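Local coordinates for Bd0816 (Bdellovibrio bacteriovorus HD100, PDB 5CER), which probably acts as a serine-type D-Ala-D-Ala carboxypeptidase of the peptidase S13 family, trimming the peptide stems of peptidoglycan, at residues Thr329-Ile334 and Tyr342-Leu347. The protein carries 2 engineered substitutions. Sequence-based numbering, arbitrary orientation.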
ATOM      1  N   THR A 329       5.160 -11.047   0.523  1.00 22.38           N
ATOM      2  CA  THR A 329       6.477 -10.696  -0.003  1.00 22.31           C
ATOM      3  C   THR A 329       6.936  -9.306   0.488  1.00 22.10           C
ATOM      4  O   THR A 329       6.122  -8.463   0.882  1.00 20.38           O
ATOM      5  CB  THR A 329       6.500 -10.696  -1.547  1.00 23.38           C
ATOM      6  OG1 THR A 329       5.662  -9.664  -2.027  1.00 23.51           O
ATOM      7  CG2 THR A 329       6.052 -12.027  -2.160  1.00 23.60           C
ATOM      8  N   LEU A 330       8.247  -9.092   0.448  1.00 22.17           N
ATOM      9  CA  LEU A 330       8.841  -7.802   0.789  1.00 21.76           C
ATOM     10  C   LEU A 330      10.131  -7.623   0.021  1.00 21.54           C
ATOM     11  O   LEU A 330      10.915  -8.556  -0.104  1.00 19.83           O
ATOM     12  CB  LEU A 330       9.125  -7.761   2.296  1.00 21.32           C
ATOM     13  CG  LEU A 330       9.448  -6.362   2.863  1.00 22.40           C
ATOM     14  CD1 LEU A 330       8.185  -5.526   3.032  1.00 23.21           C
ATOM     15  CD2 LEU A 330      10.122  -6.513   4.219  1.00 21.41           C
ATOM     16  N   ALA A 331      10.383  -6.401  -0.437  1.00 22.81           N
ATOM     17  CA  ALA A 331      11.628  -6.088  -1.164  1.00 22.72           C
ATOM     18  C   ALA A 331      12.054  -4.634  -0.965  1.00 23.35           C
ATOM     19  O   ALA A 331      11.204  -3.743  -0.882  1.00 25.39           O
ATOM     20  CB  ALA A 331      11.450  -6.408  -2.639  1.00 23.50           C
ATOM     21  N   GLY A 332      13.353  -4.377  -0.883  1.00 23.56           N
ATOM     22  CA  GLY A 332      13.826  -3.024  -0.662  1.00 25.22           C
ATOM     23  C   GLY A 332      15.244  -2.995  -0.141  1.00 25.61           C
ATOM     24  O   GLY A 332      16.086  -3.728  -0.619  1.00 26.28           O
ATOM     25  N   SER A 333      15.526  -2.100   0.810  1.00 25.55           N
ATOM     26  CA  SER A 333      16.825  -2.066   1.454  1.00 24.18           C
ATOM     27  C   SER A 333      16.722  -1.750   2.940  1.00 22.91           C
ATOM     28  O   SER A 333      15.779  -1.119   3.399  1.00 22.44           O
ATOM     29  CB  SER A 333      17.740  -1.051   0.771  1.00 25.44           C
ATOM     30  OG  SER A 333      17.352   0.264   1.111  1.00 27.43           O
ATOM     31  N   ILE A 334      17.729  -2.193   3.675  1.00 21.78           N
ATOM     32  CA  ILE A 334      17.841  -1.917   5.102  1.00 21.53           C
ATOM     33  C   ILE A 334      19.096  -1.101   5.264  1.00 22.84           C
ATOM     34  O   ILE A 334      20.114  -1.322   4.551  1.00 23.23           O
ATOM     35  CB  ILE A 334      17.900  -3.212   5.933  1.00 20.88           C
ATOM     36  CG1 ILE A 334      18.997  -4.180   5.459  1.00 20.13           C
ATOM     37  CG2 ILE A 334      16.533  -3.932   5.902  1.00 20.05           C
ATOM     38  CD1 ILE A 334      19.145  -5.432   6.355  1.00 20.03           C
ATOM     39  N   TYR A 342      20.416  -4.389  -0.111  1.00 22.89           N
ATOM     40  CA  TYR A 342      19.225  -4.787  -0.825  1.00 22.56           C
ATOM     41  C   TYR A 342      18.767  -6.166  -0.296  1.00 22.35           C
ATOM     42  O   TYR A 342      19.590  -6.945   0.170  1.00 20.90           O
ATOM     43  CB  TYR A 342      19.495  -4.912  -2.295  1.00 23.47           C
ATOM     44  CG  TYR A 342      20.010  -3.664  -2.925  1.00 25.12           C
ATOM     45  CD1 TYR A 342      19.194  -2.510  -2.983  1.00 26.06           C
ATOM     46  CD2 TYR A 342      21.271  -3.603  -3.468  1.00 26.13           C
ATOM     47  CE1 TYR A 342      19.620  -1.359  -3.552  1.00 27.80           C
ATOM     48  CE2 TYR A 342      21.723  -2.433  -4.054  1.00 28.42           C
ATOM     49  CZ  TYR A 342      20.897  -1.321  -4.080  1.00 29.58           C
ATOM     50  OH  TYR A 342      21.313  -0.139  -4.666  1.00 32.87           O
ATOM     51  N   PHE A 343      17.447  -6.404  -0.287  1.00 22.14           N
ATOM     52  CA  PHE A 343      16.901  -7.676   0.088  1.00 21.38           C
ATOM     53  C   PHE A 343      15.624  -7.925  -0.680  1.00 22.80           C
ATOM     54  O   PHE A 343      14.914  -6.988  -1.080  1.00 23.30           O
ATOM     55  CB  PHE A 343      16.596  -7.748   1.581  1.00 20.25           C
ATOM     56  CG  PHE A 343      15.400  -6.897   1.997  1.00 20.38           C
ATOM     57  CD1 PHE A 343      14.106  -7.388   1.911  1.00 19.62           C
ATOM     58  CD2 PHE A 343      15.581  -5.588   2.453  1.00 20.10           C
ATOM     59  CE1 PHE A 343      13.023  -6.580   2.198  1.00 19.43           C
ATOM     60  CE2 PHE A 343      14.489  -4.805   2.786  1.00 20.10           C
ATOM     61  CZ  PHE A 343      13.209  -5.295   2.650  1.00 19.24           C
ATOM     62  N   ALA A 344      15.295  -9.215  -0.826  1.00 23.01           N
ATOM     63  CA  ALA A 344      13.950  -9.650  -1.240  1.00 22.33           C
ATOM     64  C   ALA A 344      13.584 -10.900  -0.435  1.00 21.47           C
ATOM     65  O   ALA A 344      14.415 -11.812  -0.296  1.00 21.51           O
ATOM     66  CB  ALA A 344      13.917  -9.901  -2.728  1.00 23.13           C
ATOM     67  N   ILE A 345      12.356 -10.932   0.078  1.00 21.48           N
ATOM     68  CA  ILE A 345      11.853 -12.048   0.880  1.00 22.45           C
ATOM     69  C   ILE A 345      10.534 -12.486   0.323  1.00 23.70           C
ATOM     70  O   ILE A 345       9.589 -11.662   0.175  1.00 28.75           O
ATOM     71  CB  ILE A 345      11.645 -11.612   2.327  1.00 22.78           C
ATOM     72  CG1 ILE A 345      12.990 -11.218   2.970  1.00 22.87           C
ATOM     73  CG2 ILE A 345      11.050 -12.750   3.140  1.00 23.07           C
ATOM     74  CD1 ILE A 345      12.826 -10.388   4.232  1.00 23.49           C
ATOM     75  N   LEU A 346      10.454 -13.743  -0.049  1.00 22.71           N
ATOM     76  CA  LEU A 346       9.273 -14.278  -0.664  1.00 22.92           C
ATOM     77  C   LEU A 346       8.767 -15.453   0.193  1.00 22.37           C
ATOM     78  O   LEU A 346       9.461 -16.452   0.332  1.00 21.91           O
ATOM     79  CB  LEU A 346       9.616 -14.723  -2.109  1.00 24.55           C
ATOM     80  CG  LEU A 346      10.234 -13.544  -2.980  1.00 25.03           C
ATOM     81  CD1 LEU A 346      10.828 -13.915  -4.313  1.00 27.44           C
ATOM     82  CD2 LEU A 346       9.061 -12.665  -3.341  1.00 26.35           C
ATOM     83  N   LEU A 347       7.548 -15.338   0.701  1.00 22.09           N
ATOM     84  CA  LEU A 347       6.892 -16.406   1.448  1.00 23.73           C
ATOM     85  C   LEU A 347       5.635 -16.940   0.726  1.00 26.00           C
ATOM     86  O   LEU A 347       4.939 -16.211   0.001  1.00 28.40           O
ATOM     87  CB  LEU A 347       6.442 -15.915   2.839  1.00 23.55           C
ATOM     88  CG  LEU A 347       7.271 -15.375   4.011  1.00 23.56           C
ATOM     89  CD1 LEU A 347       6.861 -15.801   5.410  1.00 25.26           C
ATOM     90  CD2 LEU A 347       8.636 -15.863   3.688  1.00 24.77           C
TER
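Phe343 swings its ring across the neighbouring strand and lies over the backbone of Gly332, its antiparallel partner. With CG between its own backbone N and carbonyl carbon (chi1 71°), the ring leans toward residues 329-334, and Gly332 N sits over one face, offset toward the rim. Glycine suits this place twice over: having no side chain, it lets the ring lie against its backbone, and its phi/psi of 161/-140° belongs to the conformations open to glycine. Aliphatic groups flank the ring: Leu330 CG lies at its edge, in plane, while Leu330 CD2 reaches Phe343 CE1 obliquely at 3.5 Å. Beyond Gly332, the Ile334 side chain runs at about a right angle to that of Phe343, its CG2 coming obliquely to 3.8 Å from Phe343 CE2.

These residues form part of the hairpin of strands 327-336 and 339-348, central in the six-stranded antiparallel sheet, consistent with the beta-lactamase/penicillin-binding-protein fold, whose sheet helices cover on both faces. Ile345 N to Leu330 O is nearly straight (2.8 Å, 166°), whereas Phe343 N approaches Gly332 O from above the carbonyl plane. On the Phe343 face, helix 356-375 packs Ile369 against Leu330, Phe343 and Ile345. Opposite, the methyls of Ala331 and Ala344 (CB to CB 4.3 Å) take little height, so helix 270-286 can lie close, touching Ala344 and Tyr342. Here too Thr329 turns CG2 to Leu346 CD2, while its OG1 makes a hydrogen bond to Leu31 O.

Backbone bonds thus set the register through Leu330, Gly332, Phe343 and Ile345, while apolar side chains on both faces bind the sheet between its helices.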